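Local coordinates for protein beta-N-acetylglucosaminidase Nag2 (Vibrio harveyi, PDB 6EZR) that probably hydrolyses terminal non-reducing N-acetyl-D-hexosamine residues in N-acetyl-beta-D-hexosaminides, as a glycoside hydrolase of family 20, at residues A[209-214]-A[255-260]; A[145-150]-A[608-613]; A[439-444]-A[461-466]. All blocks are in the same frame, centred on the assembly; numbering follows the deposited sequence.

Contact 1: A[209-214]-A[255-260]; sequences GAYKLK and CSIIDS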
loop_
_atom_site.group_PDB
_atom_site.type_symbol
_atom_site.label_atom_id
_atom_site.label_comp_id
_atom_site.label_asym_id
_atom_site.label_seq_id
_atom_site.Cartn_x
_atom_site.Cartn_y
_atom_site.Cartn_z
ATOM N N GLY A 209 -11.977 -11.724 19.079
ATOM C CA GLY A 209 -10.934 -12.334 18.247
ATOM C C GLY A 209 -10.359 -13.657 18.742
ATOM O O GLY A 209 -9.712 -14.380 17.976
ATOM N N ALA A 210 -10.594 -13.987 20.008
ATOM C CA ALA A 210 -10.057 -15.201 20.598
ATOM C C ALA A 210 -10.839 -16.419 20.143
ATOM O O ALA A 210 -12.011 -16.328 19.757
ATOM C CB ALA A 210 -10.071 -15.118 22.117
ATOM N N TYR A 211 -10.171 -17.562 20.190
ATOM C CA TYR A 211 -10.810 -18.818 19.880
ATOM C C TYR A 211 -10.102 -19.983 20.538
ATOM O O TYR A 211 -8.934 -19.889 20.933
ATOM C CB TYR A 211 -10.862 -19.034 18.368
ATOM C CG TYR A 211 -9.509 -19.243 17.715
ATOM C CD1 TYR A 211 -8.763 -18.164 17.250
ATOM C CD2 TYR A 211 -8.980 -20.522 17.554
ATOM C CE1 TYR A 211 -7.533 -18.352 16.645
ATOM C CE2 TYR A 211 -7.742 -20.718 16.958
ATOM C CZ TYR A 211 -7.021 -19.629 16.504
ATOM O OH TYR A 211 -5.791 -19.818 15.911
ATOM N N LYS A 212 -10.853 -21.071 20.658
ATOM C CA LYS A 212 -10.322 -22.382 20.958
ATOM C C LYS A 212 -10.590 -23.234 19.731
ATOM O O LYS A 212 -11.577 -23.025 19.015
ATOM C CB LYS A 212 -10.999 -22.999 22.175
ATOM C CG LYS A 212 -10.513 -22.515 23.525
ATOM C CD LYS A 212 -11.246 -23.265 24.636
ATOM C CE LYS A 212 -10.565 -23.157 25.994
ATOM N NZ LYS A 212 -10.918 -21.903 26.718
ATOM N N LEU A 213 -9.702 -24.186 19.488
ATOM C CA LEU A 213 -9.810 -25.087 18.351
ATOM C C LEU A 213 -9.172 -26.392 18.772
ATOM O O LEU A 213 -7.954 -26.456 18.967
ATOM C CB LEU A 213 -9.111 -24.484 17.129
ATOM C CG LEU A 213 -8.751 -25.324 15.901
ATOM C CD1 LEU A 213 -9.905 -26.163 15.390
ATOM C CD2 LEU A 213 -8.261 -24.392 14.801
ATOM N N LYS A 214 -10.002 -27.416 18.950
ATOM C CA LYS A 214 -9.531 -28.710 19.410
ATOM C C LYS A 214 -9.839 -29.761 18.353
ATOM O O LYS A 214 -10.991 -29.938 17.963
ATOM C CB LYS A 214 -10.160 -29.074 20.755
ATOM C CG LYS A 214 -9.482 -30.258 21.438
ATOM C CD LYS A 214 -10.018 -30.485 22.844
ATOM C CE LYS A 214 -9.748 -31.904 23.334
ATOM N NZ LYS A 214 -10.461 -32.201 24.610
ATOM N N CYS A 255 -4.773 -31.877 18.284
ATOM C CA CYS A 255 -4.127 -30.758 18.949
ATOM C C CYS A 255 -5.134 -29.895 19.683
ATOM O O CYS A 255 -6.331 -29.956 19.415
ATOM C CB CYS A 255 -3.380 -29.894 17.929
ATOM S SG CYS A 255 -4.460 -29.261 16.624
ATOM N N SER A 256 -4.619 -29.089 20.603
ATOM C CA SER A 256 -5.417 -28.149 21.371
ATOM C C SER A 256 -4.855 -26.745 21.174
ATOM O O SER A 256 -3.716 -26.478 21.547
ATOM C CB SER A 256 -5.397 -28.522 22.849
ATOM O OG SER A 256 -6.213 -27.633 23.591
ATOM N N ILE A 257 -5.660 -25.863 20.581
ATOM C CA ILE A 257 -5.256 -24.487 20.300
ATOM C C ILE A 257 -6.117 -23.511 21.101
ATOM O O ILE A 257 -7.334 -23.547 21.019
ATOM C CB ILE A 257 -5.329 -24.165 18.793
ATOM C CG1 ILE A 257 -4.357 -25.061 18.014
ATOM C CG2 ILE A 257 -4.974 -22.703 18.536
ATOM C CD1 ILE A 257 -4.517 -25.035 16.508
ATOM N N ILE A 258 -5.460 -22.671 21.897
ATOM C CA ILE A 258 -6.077 -21.515 22.542
ATOM C C ILE A 258 -5.285 -20.315 22.020
ATOM O O ILE A 258 -4.060 -20.315 22.064
ATOM C CB ILE A 258 -6.023 -21.581 24.088
ATOM C CG1 ILE A 258 -6.582 -22.918 24.615
ATOM C CG2 ILE A 258 -6.818 -20.428 24.705
ATOM C CD1 ILE A 258 -6.126 -23.264 26.022
ATOM N N ASP A 259 -5.988 -19.302 21.521
ATOM C CA ASP A 259 -5.361 -18.229 20.751
ATOM C C ASP A 259 -6.172 -16.943 20.888
ATOM O O ASP A 259 -7.389 -16.978 21.072
ATOM C CB ASP A 259 -5.271 -18.648 19.276
ATOM C CG ASP A 259 -4.116 -17.992 18.515
ATOM O OD1 ASP A 259 -3.219 -17.368 19.124
ATOM O OD2 ASP A 259 -4.092 -18.110 17.270
ATOM N N SER A 260 -5.474 -15.814 20.827
ATOM C CA SER A 260 -6.098 -14.501 20.862
ATOM C C SER A 260 -5.101 -13.463 20.323
ATOM O O SER A 260 -3.894 -13.659 20.437
ATOM C CB SER A 260 -6.572 -14.148 22.284
ATOM O OG SER A 260 -5.523 -13.672 23.112
#

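Contact 2: A[145-150]-A[608-613]; sequences KPNHIE and WTEKQH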
loop_
_atom_site.group_PDB
_atom_site.type_symbol
_atom_site.label_atom_id
_atom_site.label_comp_id
_atom_site.label_asym_id
_atom_site.label_seq_id
_atom_site.Cartn_x
_atom_site.Cartn_y
_atom_site.Cartn_z
ATOM N N LYS A 145 1.723 -17.613 14.186
ATOM C CA LYS A 145 1.881 -18.637 15.216
ATOM C C LYS A 145 0.795 -18.447 16.271
ATOM O O LYS A 145 0.625 -17.337 16.786
ATOM C CB LYS A 145 3.263 -18.492 15.874
ATOM C CG LYS A 145 3.599 -19.484 16.988
ATOM C CD LYS A 145 4.036 -20.838 16.445
ATOM C CE LYS A 145 4.224 -21.873 17.549
ATOM N NZ LYS A 145 4.811 -23.123 16.988
ATOM N N PRO A 146 0.048 -19.519 16.592
ATOM C CA PRO A 146 -0.857 -19.434 17.735
ATOM C C PRO A 146 -0.098 -19.228 19.040
ATOM O O PRO A 146 1.002 -19.746 19.203
ATOM C CB PRO A 146 -1.565 -20.790 17.726
ATOM C CG PRO A 146 -1.489 -21.243 16.314
ATOM C CD PRO A 146 -0.156 -20.766 15.831
ATOM N N ASN A 147 -0.672 -18.446 19.940
ATOM C CA ASN A 147 -0.050 -18.175 21.229
ATOM C C ASN A 147 0.012 -19.395 22.157
ATOM O O ASN A 147 0.885 -19.456 23.016
ATOM C CB ASN A 147 -0.746 -16.994 21.904
ATOM C CG ASN A 147 -0.416 -15.674 21.232
ATOM O OD1 ASN A 147 0.742 -15.413 20.902
ATOM N ND2 ASN A 147 -1.425 -14.831 21.024
ATOM N N HIS A 148 -0.903 -20.349 21.983
ATOM C CA HIS A 148 -0.856 -21.630 22.700
ATOM C C HIS A 148 -1.327 -22.760 21.775
ATOM O O HIS A 148 -2.457 -22.744 21.290
ATOM C CB HIS A 148 -1.700 -21.599 23.988
ATOM C CG HIS A 148 -1.295 -20.535 24.967
ATOM N ND1 HIS A 148 -1.933 -19.314 25.050
ATOM C CD2 HIS A 148 -0.317 -20.510 25.907
ATOM C CE1 HIS A 148 -1.366 -18.584 25.994
ATOM N NE2 HIS A 148 -0.383 -19.286 26.530
ATOM N N ILE A 149 -0.432 -23.711 21.511
ATOM C CA ILE A 149 -0.742 -24.925 20.753
ATOM C C ILE A 149 -0.048 -26.123 21.421
ATOM O O ILE A 149 1.126 -26.049 21.783
ATOM C CB ILE A 149 -0.364 -24.805 19.250
ATOM C CG1 ILE A 149 -0.778 -26.073 18.481
ATOM C CG2 ILE A 149 1.119 -24.497 19.063
ATOM C CD1 ILE A 149 -0.727 -25.929 16.973
ATOM N N GLU A 150 -0.798 -27.209 21.594
ATOM C CA GLU A 150 -0.306 -28.434 22.217
ATOM C C GLU A 150 -0.703 -29.574 21.285
ATOM O O GLU A 150 -1.891 -29.833 21.101
ATOM C CB GLU A 150 -0.914 -28.610 23.617
ATOM C CG GLU A 150 -0.125 -29.516 24.557
ATOM C CD GLU A 150 -0.877 -29.821 25.854
ATOM O OE1 GLU A 150 -1.213 -28.867 26.593
ATOM O OE2 GLU A 150 -1.129 -31.018 26.134
ATOM N N TRP A 608 -0.108 -10.331 15.740
ATOM C CA TRP A 608 -0.929 -11.344 16.403
ATOM C C TRP A 608 -0.206 -12.085 17.524
ATOM O O TRP A 608 -0.724 -12.187 18.640
ATOM C CB TRP A 608 -1.408 -12.375 15.369
ATOM C CG TRP A 608 -2.267 -13.433 15.973
ATOM C CD1 TRP A 608 -1.843 -14.547 16.638
ATOM C CD2 TRP A 608 -3.696 -13.465 16.008
ATOM N NE1 TRP A 608 -2.916 -15.271 17.075
ATOM C CE2 TRP A 608 -4.068 -14.634 16.702
ATOM C CE3 TRP A 608 -4.699 -12.629 15.504
ATOM C CZ2 TRP A 608 -5.399 -14.990 16.909
ATOM C CZ3 TRP A 608 -6.027 -12.986 15.710
ATOM C CH2 TRP A 608 -6.361 -14.152 16.419
ATOM N N THR A 609 0.950 -12.654 17.194
ATOM C CA THR A 609 1.680 -13.537 18.102
ATOM C C THR A 609 2.439 -12.761 19.170
ATOM O O THR A 609 3.123 -11.792 18.864
ATOM C CB THR A 609 2.648 -14.438 17.326
ATOM O OG1 THR A 609 1.929 -15.119 16.290
ATOM C CG2 THR A 609 3.283 -15.485 18.237
ATOM N N GLU A 610 2.337 -13.217 20.419
ATOM C CA GLU A 610 3.035 -12.580 21.546
ATOM C C GLU A 610 4.546 -12.743 21.366
ATOM O O GLU A 610 4.999 -13.753 20.824
ATOM C CB GLU A 610 2.616 -13.198 22.887
ATOM C CG GLU A 610 1.132 -13.097 23.244
ATOM C CD GLU A 610 0.654 -11.689 23.542
ATOM O OE1 GLU A 610 1.485 -10.819 23.868
ATOM O OE2 GLU A 610 -0.571 -11.449 23.453
ATOM N N LYS A 611 5.311 -11.755 21.824
ATOM C CA LYS A 611 6.780 -11.742 21.682
ATOM C C LYS A 611 7.462 -13.037 22.160
ATOM O O LYS A 611 8.399 -13.525 21.525
ATOM C CB LYS A 611 7.364 -10.556 22.457
ATOM C CG LYS A 611 8.806 -10.192 22.097
ATOM C CD LYS A 611 9.709 -10.051 23.323
ATOM C CE LYS A 611 10.306 -11.399 23.719
ATOM N NZ LYS A 611 10.746 -11.499 25.136
ATOM N N GLN A 612 6.989 -13.568 23.286
ATOM C CA GLN A 612 7.538 -14.801 23.892
ATOM C C GLN A 612 7.405 -16.073 23.026
ATOM O O GLN A 612 8.201 -17.002 23.165
ATOM C CB GLN A 612 6.983 -15.042 25.318
ATOM C CG GLN A 612 5.457 -15.033 25.500
ATOM C CD GLN A 612 4.851 -13.645 25.769
ATOM O OE1 GLN A 612 5.458 -12.607 25.464
ATOM N NE2 GLN A 612 3.635 -13.627 26.315
ATOM N N HIS A 613 6.421 -16.101 22.128
ATOM C CA HIS A 613 6.206 -17.233 21.205
ATOM C C HIS A 613 6.741 -17.013 19.794
ATOM O O HIS A 613 6.461 -17.812 18.901
ATOM C CB HIS A 613 4.717 -17.553 21.130
ATOM C CG HIS A 613 4.086 -17.731 22.470
ATOM N ND1 HIS A 613 3.093 -16.901 22.937
ATOM C CD2 HIS A 613 4.336 -18.616 23.461
ATOM C CE1 HIS A 613 2.741 -17.280 24.152
ATOM N NE2 HIS A 613 3.480 -18.320 24.492
#

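Contact 3: A[439-444]-A[461-466]; sequences VPNGVW and DYKELQ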
loop_
_atom_site.group_PDB
_atom_site.type_symbol
_atom_site.label_atom_id
_atom_site.label_comp_id
_atom_site.label_asym_id
_atom_site.label_seq_id
_atom_site.Cartn_x
_atom_site.Cartn_y
_atom_site.Cartn_z
ATOM N N VAL A 439 1.949 20.276 4.742
ATOM C CA VAL A 439 1.988 20.933 3.429
ATOM C C VAL A 439 3.399 21.454 3.193
ATOM O O VAL A 439 4.126 21.663 4.157
ATOM C CB VAL A 439 0.945 22.080 3.269
ATOM C CG1 VAL A 439 -0.465 21.525 3.285
ATOM C CG2 VAL A 439 1.104 23.175 4.318
ATOM N N PRO A 440 3.793 21.666 1.920
ATOM C CA PRO A 440 5.126 22.218 1.642
ATOM C C PRO A 440 5.311 23.607 2.262
ATOM O O PRO A 440 4.350 24.377 2.295
ATOM C CB PRO A 440 5.160 22.315 0.117
ATOM C CG PRO A 440 4.037 21.475 -0.376
ATOM C CD PRO A 440 2.997 21.525 0.691
ATOM N N ASN A 441 6.516 23.918 2.749
ATOM C CA ASN A 441 6.763 25.187 3.467
ATOM C C ASN A 441 6.557 26.408 2.561
ATOM O O ASN A 441 6.899 26.387 1.378
ATOM C CB ASN A 441 8.161 25.230 4.114
ATOM C CG ASN A 441 8.376 26.479 4.991
ATOM O OD1 ASN A 441 7.693 26.673 6.004
ATOM N ND2 ASN A 441 9.326 27.327 4.601
ATOM N N GLY A 442 5.970 27.455 3.137
ATOM C CA GLY A 442 5.633 28.675 2.403
ATOM C C GLY A 442 4.469 28.587 1.422
ATOM O O GLY A 442 4.307 29.482 0.592
ATOM N N VAL A 443 3.660 27.528 1.511
ATOM C CA VAL A 443 2.471 27.383 0.659
ATOM C C VAL A 443 1.407 28.415 1.075
ATOM O O VAL A 443 1.343 28.811 2.242
ATOM C CB VAL A 443 1.927 25.932 0.695
ATOM C CG1 VAL A 443 1.284 25.592 2.036
ATOM C CG2 VAL A 443 0.961 25.679 -0.453
ATOM N N TRP A 444 0.621 28.876 0.104
ATOM C CA TRP A 444 -0.391 29.954 0.289
ATOM C C TRP A 444 0.121 31.344 0.728
ATOM O O TRP A 444 -0.693 32.215 1.018
ATOM C CB TRP A 444 -1.491 29.546 1.289
ATOM C CG TRP A 444 -2.041 28.184 1.125
ATOM C CD1 TRP A 444 -2.549 27.637 -0.008
ATOM C CD2 TRP A 444 -2.153 27.186 2.146
ATOM N NE1 TRP A 444 -2.965 26.350 0.239
ATOM C CE2 TRP A 444 -2.734 26.050 1.554
ATOM C CE3 TRP A 444 -1.814 27.143 3.503
ATOM C CZ2 TRP A 444 -3.001 24.882 2.274
ATOM C CZ3 TRP A 444 -2.072 25.976 4.222
ATOM C CH2 TRP A 444 -2.659 24.862 3.603
ATOM N N ASP A 461 1.061 33.144 10.857
ATOM C CA ASP A 461 1.760 32.140 10.046
ATOM C C ASP A 461 0.793 31.341 9.153
ATOM O O ASP A 461 -0.238 30.854 9.620
ATOM C CB ASP A 461 2.531 31.193 10.969
ATOM C CG ASP A 461 3.361 30.173 10.208
ATOM O OD1 ASP A 461 3.874 30.495 9.116
ATOM O OD2 ASP A 461 3.499 29.042 10.714
ATOM N N TYR A 462 1.146 31.215 7.872
ATOM C CA TYR A 462 0.309 30.541 6.866
ATOM C C TYR A 462 0.146 29.043 7.086
ATOM O O TYR A 462 -0.862 28.463 6.672
ATOM C CB TYR A 462 0.868 30.777 5.466
ATOM C CG TYR A 462 0.726 32.203 5.018
ATOM C CD1 TYR A 462 -0.458 32.651 4.430
ATOM C CD2 TYR A 462 1.762 33.116 5.195
ATOM C CE1 TYR A 462 -0.600 33.971 4.026
ATOM C CE2 TYR A 462 1.629 34.436 4.796
ATOM C CZ TYR A 462 0.448 34.860 4.212
ATOM O OH TYR A 462 0.315 36.167 3.811
ATOM N N LYS A 463 1.142 28.424 7.721
ATOM C CA LYS A 463 1.078 27.008 8.108
ATOM C C LYS A 463 -0.220 26.695 8.878
ATOM O O LYS A 463 -0.821 25.649 8.677
ATOM C CB LYS A 463 2.307 26.616 8.954
ATOM C CG LYS A 463 3.048 25.363 8.491
ATOM C CD LYS A 463 4.088 25.653 7.414
ATOM C CE LYS A 463 4.927 24.429 7.058
ATOM N NZ LYS A 463 4.222 23.497 6.137
ATOM N N GLU A 464 -0.654 27.623 9.732
ATOM C CA GLU A 464 -1.839 27.439 10.582
ATOM C C GLU A 464 -3.194 27.362 9.859
ATOM O O GLU A 464 -4.189 26.940 10.458
ATOM C CB GLU A 464 -1.871 28.514 11.672
ATOM C CG GLU A 464 -0.701 28.393 12.641
ATOM C CD GLU A 464 -0.827 29.264 13.881
ATOM O OE1 GLU A 464 -1.628 30.228 13.874
ATOM O OE2 GLU A 464 -0.107 28.988 14.871
ATOM N N LEU A 465 -3.235 27.757 8.586
ATOM C CA LEU A 465 -4.430 27.556 7.764
ATOM C C LEU A 465 -4.771 26.090 7.498
ATOM O O LEU A 465 -5.950 25.764 7.361
ATOM C CB LEU A 465 -4.332 28.321 6.441
ATOM C CG LEU A 465 -4.406 29.853 6.527
ATOM C CD1 LEU A 465 -4.350 30.429 5.121
ATOM C CD2 LEU A 465 -5.645 30.371 7.250
ATOM N N GLN A 466 -3.769 25.211 7.439
ATOM C CA GLN A 466 -4.034 23.781 7.215
ATOM C C GLN A 466 -4.789 23.171 8.407
ATOM O O GLN A 466 -5.617 22.277 8.234
ATOM C CB GLN A 466 -2.749 23.004 6.882
ATOM C CG GLN A 466 -1.845 22.692 8.059
ATOM C CD GLN A 466 -0.407 22.372 7.650
ATOM O OE1 GLN A 466 -0.150 21.412 6.917
ATOM N NE2 GLN A 466 0.539 23.142 8.160
HETATM O O HOH W 1 5.772 28.535 8.155
#

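Contact 1: A[209-214]-A[255-260]
Tyr-211 to Lys-214 runs antiparallel to Cys-255 to Asp-259, the short strand axes 4.8 Å apart at 175°, with Tyr-211/Asp-259 and Leu-213/Ile-257 as hydrogen-bonded pairs and Lys-212/Ile-258 and Lys-214/Ser-256 as non-hydrogen-bonded pairs between and beyond them. Each hydrogen-bonded pair closes a ring of two N-H to O bonds; that from Leu-213 N to Ile-257 O is 2.9 Å long. In a non-hydrogen-bonded pair the strands draw closer, and Lys-212 CA comes within 3.2 Å of Ile-257 O in a CA-H...O contact.

On the face that carries Tyr-211, Leu-213, Ile-257 and Asp-259, the tyrosine has its CG wedged between its own backbone N and carbonyl carbon (chi1 67°), which lays the ring beside Asp-259. The aspartate CB sits over one ring face, 3.8 Å from the Tyr-211 ring centroid, a CH-pi contact offset toward the rim. The carboxylate plane stands 76° from the ring plane, and OD2 lies 2.8 Å from Tyr-211 OH, at best a weak bond, since the hydroxyl also pairs with Thr-236; OD1 of Asp-259 is held by Trp-608 NE1. Ile-257 CG2 approaches Tyr-211 CE2 at 3.8 Å, and its CB lies alongside Leu-213 CB. Helix 227-240 packs on this buried face through His-232, Ala-233 and Thr-236. The other face is more exposed: there Lys-212 CG rests beside Ile-258 CG1, 4.1 Å away.

Such a two-faced antiparallel pair, one side against a helix and the other toward solvent, belongs to the alpha/beta domain that precedes the catalytic barrel in family 20 hexosaminidases.

Contact 2: A[145-150]-A[608-613]
Asn-147 and Glu-610 meet through a nearly straight hydrogen bond: Glu-610 N donates to Asn-147 OD1 over 2.8 Å at an N-H...O angle of 179°, the donor tilted 16° from the carbonyl plane. The same oxygen takes a second, weak bond from His-613 ND1, at 3.4 Å, so two donors of one turn converge on a single amide oxygen. The third bond is short: Thr-609 OG1 gives its proton to Lys-145 O at 2.6 Å, lying in the carbonyl plane on a lone pair. Thr-609 CG2 also borders Lys-145 O.

These bonds join two parts of the fold. Thr-609 is where the chain leaves helix 599-608 of the catalytic TIM barrel, and Lys-145 to Asn-147 lead into strand 148-152 of the smaller alpha/beta domain, so the contact spans the seam between domains. Asp-259 of that domain reinforces it, its OD1 accepting from both Asn-147 N and Trp-608 NE1.

Of the rings, His-613 directs its edge at the face of His-148 in an edge-to-face pair, with centroids 5.4 Å apart and planes at 66°. Over one face of the His-613 ring hangs Asn-147 O, 3.1 Å above its plane. Trp-608 turns the edge of its indole toward Lys-145 O, which lies 3.7 Å from CD1.

In van der Waals contact, Glu-610 CG packs against the Asn-147 amide, the two side chains crossing at about a right angle, and Lys-145 CB packs on Thr-609 CG2 at 3.8 Å.

Contact 3: A[439-444]-A[461-466]
Lys-463 extends across to the loop at Val-439 and Asn-441. Its CB points away from that loop, but the chain bends back at chi2 (86°), carrying CD to 4.0 Å from Asn-441 OD1. CE passes 3.7 Å from Asn-441 OD1, the two side chains crossing at about a right angle, and a second bend, at chi4 (79°), delivers NZ between polar groups. NZ stands 2.7 Å from Val-439 O, touches Val-439 CG2, and makes a salt bridge to Glu-438, the predicted proton donor.

Gln-466 reaches the same valine, the two side chains coming from opposite directions. Its OE1 accepts from Val-439 N at 3.2 Å, with an N-H...O angle of 159°, while NE2 turns back to Lys-463 O at 2.9 Å and also bonds Glu-438. Lys-463 O is thereby gripped by Gln-466 N and NE2 from opposite faces of its plane, and the bonds at OE1 and NE2 together fix the rotation of the glutamine amide.

Trp-444 closes the other end. The six-membered part of its indole is turned to segment 461-466, with Gln-466 CB, 3.8 Å from Trp-444 CH2, and Tyr-462 O both at its edge. CZ3 packs on Leu-465 CB. Tyr-462 CD1 lies 3.4 Å from Trp-444 O. Farther out, a water links Asp-461 OD1 to Asn-441 OD1, the latter bond weak.

The ammonium of Lys-463 and the amide of Gln-466 both engage the Glu-438 carboxylate, so this loop-helix contact probably orients that group as a second shell beside the barrel's active site.

Overall arrangement
All three contacts are partly buried. Contacts 1 and 2 adjoin, their centres 11 Å apart, and both reach one sheet through strand 249-259 and its neighbours 211-215 and 148-152; Asp-259 and Asn-147 join the two. Contact 1 is a regular strand pairing with one buried and one more open face; contact 2 is irregular, held by side chains and a helix end where the smaller domain meets the barrel. Contact 3 lies within the barrel domain, its centre 52 Å from that of contact 1, on the opposite side of the chain's centre. It mixes a buried tryptophan with charged and amide groups directed at the predicted proton donor, whereas contacts 1 and 2 lie far from the active site.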